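Local coordinates for putative peptidase (Parabacteroides merdae, PDB 4L8K), which probably cleaves peptide bonds as a serine peptidase of family S41, whose catalytic domain belongs to the ClpP/crotonase clan, at residues 15-18 with 19-23; 74-77 with 78-81; 123-126 with 127-130. All blocks are in the same frame, centred on the assembly; numbering follows the deposited sequence.

Contact 1: 15-18 with 19-23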
ATOM      1  N   LEU A  15       6.896  19.591 -17.805  1.00 30.88           N
ATOM      2  CA  LEU A  15       6.245  18.976 -16.656  1.00 28.91           C
ATOM      3  C   LEU A  15       4.719  18.909 -16.845  1.00 31.28           C
ATOM      4  O   LEU A  15       4.135  17.864 -16.567  1.00 29.51           O
ATOM      5  CB  LEU A  15       6.604  19.707 -15.340  1.00 28.16           C
ATOM      6  CG  LEU A  15       5.952  19.127 -14.058  1.00 32.29           C
ATOM      7  CD1 LEU A  15       6.278  17.638 -13.868  1.00 32.86           C
ATOM      8  CD2 LEU A  15       6.315  19.917 -12.845  1.00 31.16           C
ATOM      9  N   TRP A  16       4.082  20.003 -17.316  1.00 28.57           N
ATOM     10  CA  TRP A  16       2.636  20.020 -17.541  1.00 28.17           C
ATOM     11  C   TRP A  16       2.234  18.935 -18.574  1.00 33.76           C
ATOM     12  O   TRP A  16       1.249  18.219 -18.364  1.00 32.86           O
ATOM     13  CB  TRP A  16       2.156  21.420 -18.000  1.00 26.74           C
ATOM     14  CG  TRP A  16       0.656  21.489 -18.076  1.00 27.31           C
ATOM     15  CD1 TRP A  16      -0.202  21.741 -17.044  1.00 29.12           C
ATOM     16  CD2 TRP A  16      -0.166  21.081 -19.191  1.00 28.13           C
ATOM     17  NE1 TRP A  16      -1.508  21.612 -17.471  1.00 28.62           N
ATOM     18  CE2 TRP A  16      -1.513  21.208 -18.785  1.00 31.26           C
ATOM     19  CE3 TRP A  16       0.106  20.706 -20.522  1.00 30.16           C
ATOM     20  CZ2 TRP A  16      -2.587  20.985 -19.666  1.00 31.59           C
ATOM     21  CZ3 TRP A  16      -0.957  20.480 -21.388  1.00 31.71           C
ATOM     22  CH2 TRP A  16      -2.284  20.606 -20.958  1.00 31.94           C
ATOM     23  N   ARG A  17       3.008  18.830 -19.675  1.00 32.58           N
ATOM     24  CA  ARG A  17       2.812  17.888 -20.775  1.00 33.38           C
ATOM     25  C   ARG A  17       3.016  16.434 -20.315  1.00 36.26           C
ATOM     26  O   ARG A  17       2.215  15.569 -20.684  1.00 35.83           O
ATOM     27  CB  ARG A  17       3.754  18.220 -21.939  1.00 36.14           C
ATOM     28  CG  ARG A  17       3.037  18.415 -23.279  1.00 57.42           C
ATOM     29  CD  ARG A  17       4.004  18.663 -24.421  1.00 73.67           C
ATOM     30  NE  ARG A  17       4.110  17.503 -25.311  1.00 88.58           N
ATOM     31  CZ  ARG A  17       4.991  16.519 -25.163  1.00106.30           C
ATOM     32  NH1 ARG A  17       5.853  16.535 -24.149  1.00 91.53           N
ATOM     33  NH2 ARG A  17       5.009  15.502 -26.014  1.00 97.45           N
ATOM     34  N   ILE A  18       4.063  16.173 -19.490  1.00 32.12           N
ATOM     35  CA  ILE A  18       4.341  14.830 -18.960  1.00 31.32           C
ATOM     36  C   ILE A  18       3.121  14.349 -18.139  1.00 37.21           C
ATOM     37  O   ILE A  18       2.681  13.208 -18.312  1.00 37.46           O
ATOM     38  CB  ILE A  18       5.668  14.770 -18.152  1.00 31.83           C
ATOM     39  CG1 ILE A  18       6.883  14.892 -19.100  1.00 32.41           C
ATOM     40  CG2 ILE A  18       5.759  13.464 -17.328  1.00 30.56           C
ATOM     41  CD1 ILE A  18       8.201  15.255 -18.439  1.00 32.78           C
HETATM   42  N   MSE A  19       2.566  15.241 -17.283  1.00 30.49           N
HETATM   43  CA  MSE A  19       1.394  14.947 -16.471  1.00 26.47           C
HETATM   44  C   MSE A  19       0.169  14.761 -17.342  1.00 34.61           C
HETATM   45  O   MSE A  19      -0.535  13.761 -17.202  1.00 35.39           O
HETATM   46  CB  MSE A  19       1.162  16.069 -15.462  1.00 25.69           C
HETATM   47  CG  MSE A  19       2.098  16.002 -14.259  1.00 27.64           C
HETATM   48 SE   MSE A  19       1.541  14.624 -13.035  0.75 29.85          SE
HETATM   49  CE  MSE A  19      -0.081  15.397 -12.314  1.00 26.84           C
ATOM     50  N   ASP A  20      -0.060  15.703 -18.278  1.00 33.80           N
ATOM     51  CA  ASP A  20      -1.207  15.697 -19.197  1.00 33.59           C
ATOM     52  C   ASP A  20      -1.333  14.389 -19.981  1.00 38.03           C
ATOM     53  O   ASP A  20      -2.439  13.866 -20.123  1.00 38.76           O
ATOM     54  CB  ASP A  20      -1.099  16.867 -20.180  1.00 35.34           C
ATOM     55  CG  ASP A  20      -2.342  17.101 -21.007  1.00 39.75           C
ATOM     56  OD1 ASP A  20      -3.422  17.335 -20.411  1.00 38.10           O
ATOM     57  OD2 ASP A  20      -2.234  17.088 -22.247  1.00 48.54           O
ATOM     58  N   GLU A  21      -0.207  13.852 -20.456  1.00 33.84           N
ATOM     59  CA  GLU A  21      -0.186  12.667 -21.296  1.00 34.01           C
ATOM     60  C   GLU A  21      -0.031  11.345 -20.550  1.00 37.81           C
ATOM     61  O   GLU A  21      -0.425  10.317 -21.110  1.00 39.15           O
ATOM     62  CB  GLU A  21       0.941  12.798 -22.335  1.00 36.25           C
ATOM     63  CG  GLU A  21       0.744  14.011 -23.248  1.00 44.41           C
ATOM     64  CD  GLU A  21       1.830  14.357 -24.248  1.00 58.97           C
ATOM     65  OE1 GLU A  21       2.931  13.759 -24.202  1.00 48.91           O
ATOM     66  OE2 GLU A  21       1.577  15.263 -25.074  1.00 61.45           O
ATOM     67  N   ASN A  22       0.547  11.342 -19.322  1.00 33.36           N
ATOM     68  CA  ASN A  22       0.838  10.088 -18.600  1.00 31.50           C
ATOM     69  C   ASN A  22       0.117   9.911 -17.260  1.00 33.03           C
ATOM     70  O   ASN A  22      -0.002   8.763 -16.810  1.00 33.00           O
ATOM     71  CB  ASN A  22       2.340   9.948 -18.374  1.00 32.25           C
ATOM     72  CG  ASN A  22       3.125  10.004 -19.656  1.00 45.41           C
ATOM     73  OD1 ASN A  22       3.205   9.032 -20.405  1.00 42.32           O
ATOM     74  ND2 ASN A  22       3.666  11.167 -19.966  1.00 34.35           N
ATOM     75  N   TYR A  23      -0.355  10.997 -16.618  1.00 29.57           N
ATOM     76  CA  TYR A  23      -1.065  10.892 -15.327  1.00 29.59           C
ATOM     77  C   TYR A  23      -2.403  10.159 -15.552  1.00 35.60           C
ATOM     78  O   TYR A  23      -3.153  10.500 -16.468  1.00 36.77           O
ATOM     79  CB  TYR A  23      -1.252  12.272 -14.668  1.00 30.52           C
ATOM     80  CG  TYR A  23      -1.732  12.181 -13.240  1.00 30.25           C
ATOM     81  CD1 TYR A  23      -0.869  11.793 -12.216  1.00 30.68           C
ATOM     82  CD2 TYR A  23      -3.064  12.429 -12.915  1.00 30.70           C
ATOM     83  CE1 TYR A  23      -1.313  11.683 -10.900  1.00 28.67           C
ATOM     84  CE2 TYR A  23      -3.520  12.313 -11.600  1.00 30.28           C
ATOM     85  CZ  TYR A  23      -2.639  11.940 -10.598  1.00 33.20           C
ATOM     86  OH  TYR A  23      -3.073  11.816  -9.305  1.00 37.66           O
TER
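Residues 15-22 form the last turns of helix 8-22, with Tyr23 just beyond it, and successive i to i+4 amide bonds run from Met19 N to Leu15 O (3.1 Å), Asp20 N to Trp16 O and Glu21 N to Arg17 O. At the C-terminal end the pattern changes: the backbone N of Asn22 reaches Ile18 O only weakly, while Asn22 ND2 takes Ile18 O at 2.8 Å, in the carbonyl plane and on a lone pair.

Asp20 lies over one face of the Trp16 indole. Asp20 CB makes a CH-pi contact 4.0 Å from the centroid of the Trp16 six-membered ring, and Asp20 CG comes within 3.5 Å of Trp16 CH2, the carboxylate turned 20° from the ring plane. With CG anti to the backbone N in both (chi1 -173° and -170°), the Asp20 side chain is carried over the indole. The backbone O of Trp33 accepts from Trp16 NE1, and His190 NE2 is hydrogen-bonded to Asp20 OD1.

Glu21 OE1 sits above the guanidinium of Arg17, 3.3 Å from Arg17 NH2, so the salt bridge draws on charge without a directed N-H. As Arg17 is poorly ordered, this surface pairing is probably loose, whereas the straighter ND2 bond to Ile18 O probably holds the Asn22 amide at the helix end.

Contact 2: 74-77 with 78-81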
ATOM      1  N   SER A  74      17.942  17.778  -7.035  1.00 25.82           N
ATOM      2  CA  SER A  74      19.084  17.390  -6.239  1.00 25.27           C
ATOM      3  C   SER A  74      19.065  18.085  -4.867  1.00 27.30           C
ATOM      4  O   SER A  74      19.822  17.688  -3.991  1.00 28.62           O
ATOM      5  CB  SER A  74      20.359  17.695  -7.010  1.00 30.10           C
ATOM      6  OG  SER A  74      20.545  16.679  -7.984  1.00 39.72           O
ATOM      7  N   PHE A  75      18.171  19.064  -4.658  1.00 22.31           N
ATOM      8  CA  PHE A  75      18.075  19.822  -3.398  1.00 21.29           C
ATOM      9  C   PHE A  75      16.795  19.521  -2.611  1.00 24.72           C
ATOM     10  O   PHE A  75      16.789  19.744  -1.401  1.00 24.60           O
ATOM     11  CB  PHE A  75      18.179  21.342  -3.638  1.00 22.67           C
ATOM     12  CG  PHE A  75      17.301  21.907  -4.737  1.00 23.64           C
ATOM     13  CD1 PHE A  75      16.018  22.377  -4.454  1.00 24.15           C
ATOM     14  CD2 PHE A  75      17.778  22.021  -6.050  1.00 24.71           C
ATOM     15  CE1 PHE A  75      15.214  22.920  -5.463  1.00 24.01           C
ATOM     16  CE2 PHE A  75      16.962  22.552  -7.063  1.00 26.68           C
ATOM     17  CZ  PHE A  75      15.687  22.996  -6.756  1.00 23.74           C
ATOM     18  N   ASP A  76      15.715  19.049  -3.274  1.00 19.94           N
ATOM     19  CA  ASP A  76      14.462  18.740  -2.581  1.00 19.34           C
ATOM     20  C   ASP A  76      13.579  17.803  -3.374  1.00 23.40           C
ATOM     21  O   ASP A  76      13.820  17.521  -4.540  1.00 22.17           O
ATOM     22  CB  ASP A  76      13.647  20.030  -2.240  1.00 21.67           C
ATOM     23  CG  ASP A  76      12.670  19.896  -1.058  1.00 32.37           C
ATOM     24  OD1 ASP A  76      12.638  18.814  -0.417  1.00 29.38           O
ATOM     25  OD2 ASP A  76      11.945  20.867  -0.777  1.00 41.71           O
HETATM   26  N   MSE A  77      12.547  17.313  -2.703  1.00 20.71           N
HETATM   27  CA  MSE A  77      11.499  16.487  -3.264  1.00 20.97           C
HETATM   28  C   MSE A  77      10.162  17.088  -2.836  1.00 24.84           C
HETATM   29  O   MSE A  77       9.930  17.305  -1.638  1.00 20.72           O
HETATM   30  CB  MSE A  77      11.623  15.034  -2.802  1.00 22.02           C
HETATM   31  CG  MSE A  77      10.619  14.132  -3.490  1.00 28.16           C
HETATM   32 SE   MSE A  77      10.683  12.326  -2.836  0.75 33.35          SE
HETATM   33  CE  MSE A  77       9.846  12.566  -1.290  1.00 27.78           C
ATOM     34  N   SER A  78       9.322  17.420  -3.818  1.00 22.01           N
ATOM     35  CA  SER A  78       7.995  17.960  -3.528  1.00 21.44           C
ATOM     36  C   SER A  78       7.084  16.797  -3.163  1.00 23.13           C
ATOM     37  O   SER A  78       7.302  15.671  -3.610  1.00 21.45           O
ATOM     38  CB  SER A  78       7.440  18.764  -4.705  1.00 21.28           C
ATOM     39  OG  SER A  78       6.770  17.952  -5.651  1.00 26.98           O
ATOM     40  N   ARG A  79       6.094  17.057  -2.321  1.00 20.20           N
ATOM     41  CA  ARG A  79       5.177  16.002  -1.894  1.00 20.09           C
ATOM     42  C   ARG A  79       3.838  16.562  -1.447  1.00 25.09           C
ATOM     43  O   ARG A  79       3.743  17.729  -1.076  1.00 26.15           O
ATOM     44  CB  ARG A  79       5.808  15.176  -0.732  1.00 19.24           C
ATOM     45  CG  ARG A  79       6.221  16.021   0.506  1.00 22.13           C
ATOM     46  CD  ARG A  79       7.709  16.255   0.572  1.00 30.09           C
ATOM     47  NE  ARG A  79       8.102  16.852   1.848  1.00 32.79           N
ATOM     48  CZ  ARG A  79       9.262  17.472   2.078  1.00 38.57           C
ATOM     49  NH1 ARG A  79      10.153  17.613   1.106  1.00 22.86           N
ATOM     50  NH2 ARG A  79       9.541  17.947   3.283  1.00 19.59           N
ATOM     51  N   TYR A  80       2.801  15.727  -1.524  1.00 22.60           N
ATOM     52  CA  TYR A  80       1.487  16.029  -0.977  1.00 22.04           C
ATOM     53  C   TYR A  80       1.316  14.927   0.091  1.00 28.01           C
ATOM     54  O   TYR A  80       0.703  13.887  -0.167  1.00 28.45           O
ATOM     55  CB  TYR A  80       0.392  16.080  -2.061  1.00 21.57           C
ATOM     56  CG  TYR A  80      -0.981  16.349  -1.485  1.00 23.03           C
ATOM     57  CD1 TYR A  80      -1.443  17.649  -1.310  1.00 24.15           C
ATOM     58  CD2 TYR A  80      -1.823  15.298  -1.109  1.00 24.19           C
ATOM     59  CE1 TYR A  80      -2.704  17.902  -0.772  1.00 25.33           C
ATOM     60  CE2 TYR A  80      -3.096  15.540  -0.591  1.00 25.14           C
ATOM     61  CZ  TYR A  80      -3.517  16.843  -0.390  1.00 34.17           C
ATOM     62  OH  TYR A  80      -4.775  17.079   0.115  1.00 39.08           O
ATOM     63  N   TRP A  81       1.944  15.121   1.271  1.00 24.51           N
ATOM     64  CA  TRP A  81       1.919  14.061   2.259  1.00 24.22           C
ATOM     65  C   TRP A  81       0.768  14.141   3.208  1.00 26.41           C
ATOM     66  O   TRP A  81       0.592  13.191   3.974  1.00 26.74           O
ATOM     67  CB  TRP A  81       3.270  13.869   2.950  1.00 22.91           C
ATOM     68  CG  TRP A  81       4.219  13.135   2.042  1.00 23.32           C
ATOM     69  CD1 TRP A  81       3.908  12.474   0.884  1.00 26.08           C
ATOM     70  CD2 TRP A  81       5.639  13.020   2.199  1.00 22.98           C
ATOM     71  NE1 TRP A  81       5.043  11.948   0.317  1.00 25.33           N
ATOM     72  CE2 TRP A  81       6.123  12.269   1.101  1.00 26.70           C
ATOM     73  CE3 TRP A  81       6.560  13.515   3.142  1.00 23.59           C
ATOM     74  CZ2 TRP A  81       7.485  11.973   0.940  1.00 25.93           C
ATOM     75  CZ3 TRP A  81       7.905  13.218   2.985  1.00 24.48           C
ATOM     76  CH2 TRP A  81       8.359  12.477   1.890  1.00 25.24           C
TER
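Asp76 and Arg79 meet across an extended surface connection that joins strand 70-72, an outer strand of a three-stranded antiparallel sheet, to helix 82-85. The segment keeps to the side of that strand: Ser78 bonds with Leu71 through backbone and side chain, and its carbonyl accepts from Asn70.

The polar interactions centre on Arg79 NH1. Arg79 NH1 makes its stronger bond to Met77 O, at 2.8 Å with an N-H...O angle of 155°; the acceptor lies close to the guanidinium plane, and the nitrogen approaches almost in line with the carbonyl bond. The second partner is Asp76 OD1, 3.2 Å from Arg79 NH1, in a salt bridge whose hydrogen bond is weak. The carboxylate stands nearly perpendicular to the guanidinium, its plane turned by 82°, and presents one oxygen at the edge of the cation. Asp76 OD1 also accepts a weak bond from Met77 N at 2.7 Å, so it meets a backbone amide as well as the arginine. A bend at chi2 (-103°) turns the Arg79 chain back along the backbone toward these earlier residues. Farther along, Trp81 NE1 donates to a bound 2-methyl-2,4-pentanediol molecule, probably from the crystallisation liquor.

The apolar interactions involve Met77, a selenomethionine, and Trp81. Arg79 CB lies over one face of the Trp81 indole. Met77 extends from the backbone through SE and then turns at chi3, crossing Trp81 at about a right angle. Met77 CE approaches the ring obliquely, 3.3 Å from Trp81 CZ2 and 3.5 Å from Trp81 CH2.

Contact 3: 123-126 with 127-130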
ATOM      1  N   VAL A 123       2.420 -12.278  13.000  1.00 18.85           N
ATOM      2  CA  VAL A 123       3.518 -11.977  12.078  1.00 17.45           C
ATOM      3  C   VAL A 123       3.543 -10.463  11.821  1.00 21.02           C
ATOM      4  O   VAL A 123       2.513  -9.869  11.514  1.00 20.66           O
ATOM      5  CB  VAL A 123       3.457 -12.766  10.715  1.00 21.03           C
ATOM      6  CG1 VAL A 123       4.673 -12.468   9.833  1.00 19.27           C
ATOM      7  CG2 VAL A 123       3.309 -14.277  10.921  1.00 21.28           C
ATOM      8  N   TYR A 124       4.718  -9.851  11.937  1.00 18.58           N
ATOM      9  CA  TYR A 124       4.917  -8.484  11.484  1.00 18.06           C
ATOM     10  C   TYR A 124       5.835  -8.532  10.256  1.00 22.50           C
ATOM     11  O   TYR A 124       6.942  -9.091  10.302  1.00 22.49           O
ATOM     12  CB  TYR A 124       5.462  -7.520  12.545  1.00 19.16           C
ATOM     13  CG  TYR A 124       5.561  -6.116  11.982  1.00 19.02           C
ATOM     14  CD1 TYR A 124       4.420  -5.430  11.568  1.00 19.90           C
ATOM     15  CD2 TYR A 124       6.795  -5.504  11.788  1.00 18.78           C
ATOM     16  CE1 TYR A 124       4.502  -4.160  11.000  1.00 17.56           C
ATOM     17  CE2 TYR A 124       6.889  -4.217  11.252  1.00 18.89           C
ATOM     18  CZ  TYR A 124       5.739  -3.563  10.828  1.00 25.56           C
ATOM     19  OH  TYR A 124       5.793  -2.331  10.232  1.00 23.31           O
ATOM     20  N   TYR A 125       5.346  -7.987   9.147  1.00 18.35           N
ATOM     21  CA  TYR A 125       6.111  -7.909   7.913  1.00 16.77           C
ATOM     22  C   TYR A 125       6.206  -6.420   7.527  1.00 20.17           C
ATOM     23  O   TYR A 125       5.277  -5.856   6.945  1.00 20.10           O
ATOM     24  CB  TYR A 125       5.470  -8.789   6.819  1.00 16.57           C
ATOM     25  CG  TYR A 125       6.359  -8.942   5.601  1.00 17.20           C
ATOM     26  CD1 TYR A 125       7.658  -9.429   5.716  1.00 19.94           C
ATOM     27  CD2 TYR A 125       5.897  -8.616   4.334  1.00 17.44           C
ATOM     28  CE1 TYR A 125       8.479  -9.574   4.596  1.00 21.73           C
ATOM     29  CE2 TYR A 125       6.705  -8.771   3.207  1.00 19.00           C
ATOM     30  CZ  TYR A 125       7.988  -9.274   3.342  1.00 24.87           C
ATOM     31  OH  TYR A 125       8.795  -9.419   2.247  1.00 25.39           O
ATOM     32  N   GLY A 126       7.307  -5.789   7.926  1.00 17.11           N
ATOM     33  CA  GLY A 126       7.506  -4.357   7.746  1.00 16.24           C
ATOM     34  C   GLY A 126       7.840  -3.859   6.361  1.00 21.75           C
ATOM     35  O   GLY A 126       7.657  -2.672   6.076  1.00 23.23           O
ATOM     36  N   SER A 127       8.402  -4.719   5.505  1.00 18.51           N
ATOM     37  CA  SER A 127       8.840  -4.277   4.178  1.00 17.58           C
ATOM     38  C   SER A 127       8.818  -5.397   3.161  1.00 19.06           C
ATOM     39  O   SER A 127       9.428  -6.428   3.411  1.00 19.89           O
ATOM     40  CB  SER A 127      10.265  -3.707   4.262  1.00 17.81           C
ATOM     41  OG  SER A 127      10.704  -3.287   2.978  1.00 27.86           O
ATOM     42  N   PHE A 128       8.206  -5.160   1.984  1.00 15.63           N
ATOM     43  CA  PHE A 128       8.231  -6.121   0.876  1.00 17.11           C
ATOM     44  C   PHE A 128       9.600  -6.076   0.143  1.00 24.01           C
ATOM     45  O   PHE A 128       9.768  -6.787  -0.842  1.00 22.85           O
ATOM     46  CB  PHE A 128       7.037  -5.934  -0.110  1.00 18.59           C
ATOM     47  CG  PHE A 128       5.746  -6.536   0.391  1.00 19.36           C
ATOM     48  CD1 PHE A 128       5.492  -7.889   0.246  1.00 23.26           C
ATOM     49  CD2 PHE A 128       4.828  -5.767   1.087  1.00 20.83           C
ATOM     50  CE1 PHE A 128       4.322  -8.455   0.763  1.00 24.59           C
ATOM     51  CE2 PHE A 128       3.658  -6.334   1.602  1.00 24.28           C
ATOM     52  CZ  PHE A 128       3.401  -7.668   1.414  1.00 23.30           C
ATOM     53  N   SER A 129      10.582  -5.250   0.644  1.00 22.98           N
ATOM     54  CA  SER A 129      11.964  -5.155   0.149  1.00 23.09           C
ATOM     55  C   SER A 129      12.851  -6.131   0.910  1.00 30.05           C
ATOM     56  O   SER A 129      13.931  -6.482   0.459  1.00 31.22           O
ATOM     57  CB  SER A 129      12.511  -3.739   0.289  1.00 26.66           C
ATOM     58  OG  SER A 129      11.910  -2.859  -0.645  1.00 36.93           O
ATOM     59  N   SER A 130      12.392  -6.567   2.078  1.00 28.34           N
ATOM     60  CA  SER A 130      13.073  -7.559   2.898  1.00 27.68           C
ATOM     61  C   SER A 130      12.467  -8.909   2.543  1.00 29.27           C
ATOM     62  O   SER A 130      11.309  -9.171   2.854  1.00 29.26           O
ATOM     63  CB  SER A 130      12.929  -7.217   4.380  1.00 30.87           C
ATOM     64  OG  SER A 130      13.998  -7.778   5.120  1.00 47.38           O
TER
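The Tyr125 ring has the carbonyl of Ser127 over one face and, at its edge, both Phe128 CD1 and the carbonyl oxygen of Ser130. Phe128 in turn receives Tyr125 CE2 over a face, making a T-shaped pair with centroids 4.8 Å apart and planes at 86°. The pair ties the end of strand 120-125, in the central mixed sheet, to the type I beta turn of residues 127-130; both segments lie in the S41 family region.

With CG anti to the backbone N (chi1 -170°), Tyr125 carries its ring along the chain until Tyr125 CZ lies 3.2 Å from Ser127 O. Phe128 has CG anti to its carbonyl carbon (chi1 -79°), and this sets its face against the tyrosine edge. Tyr164 and Ile168 of helix 162-169 also pack on Tyr125, and Ile168 reaches Phe128 as well, so both rings pack against that helix.

Within the turn Ser127 has two roles. Ser127 O accepts from Ser130 N at 3.3 Å, and Ser127 OG accepts from Ser129 N at 3.1 Å, an ST turn. The phenol spans the turn from the strand to its last residue: Tyr125 OH donates to Ser130 O over 2.6 Å, from a position tilted out of the carbonyl plane.

All three contacts are local, but they occupy different settings. Contact 3 is partly buried in the S41 region, at the end of a sheet strand, and relies on an aromatic pair with a phenol bond to a main-chain carbonyl. Contact 1, also partly buried, lies on the opposite side of the chain's centre, in the Tricorn C1-like region; regular helix bonds dominate, with charge at its outer side. Contact 2 is a surface contact without helix or strand, using an arginine that bonds to a main-chain carbonyl two residues earlier and pairs with an aspartate. Contacts 1 and 2 have centres about 18 Å apart, and both pack against helix 50-61 and the three-stranded sheet, through strands 262-266 and 70-72 respectively.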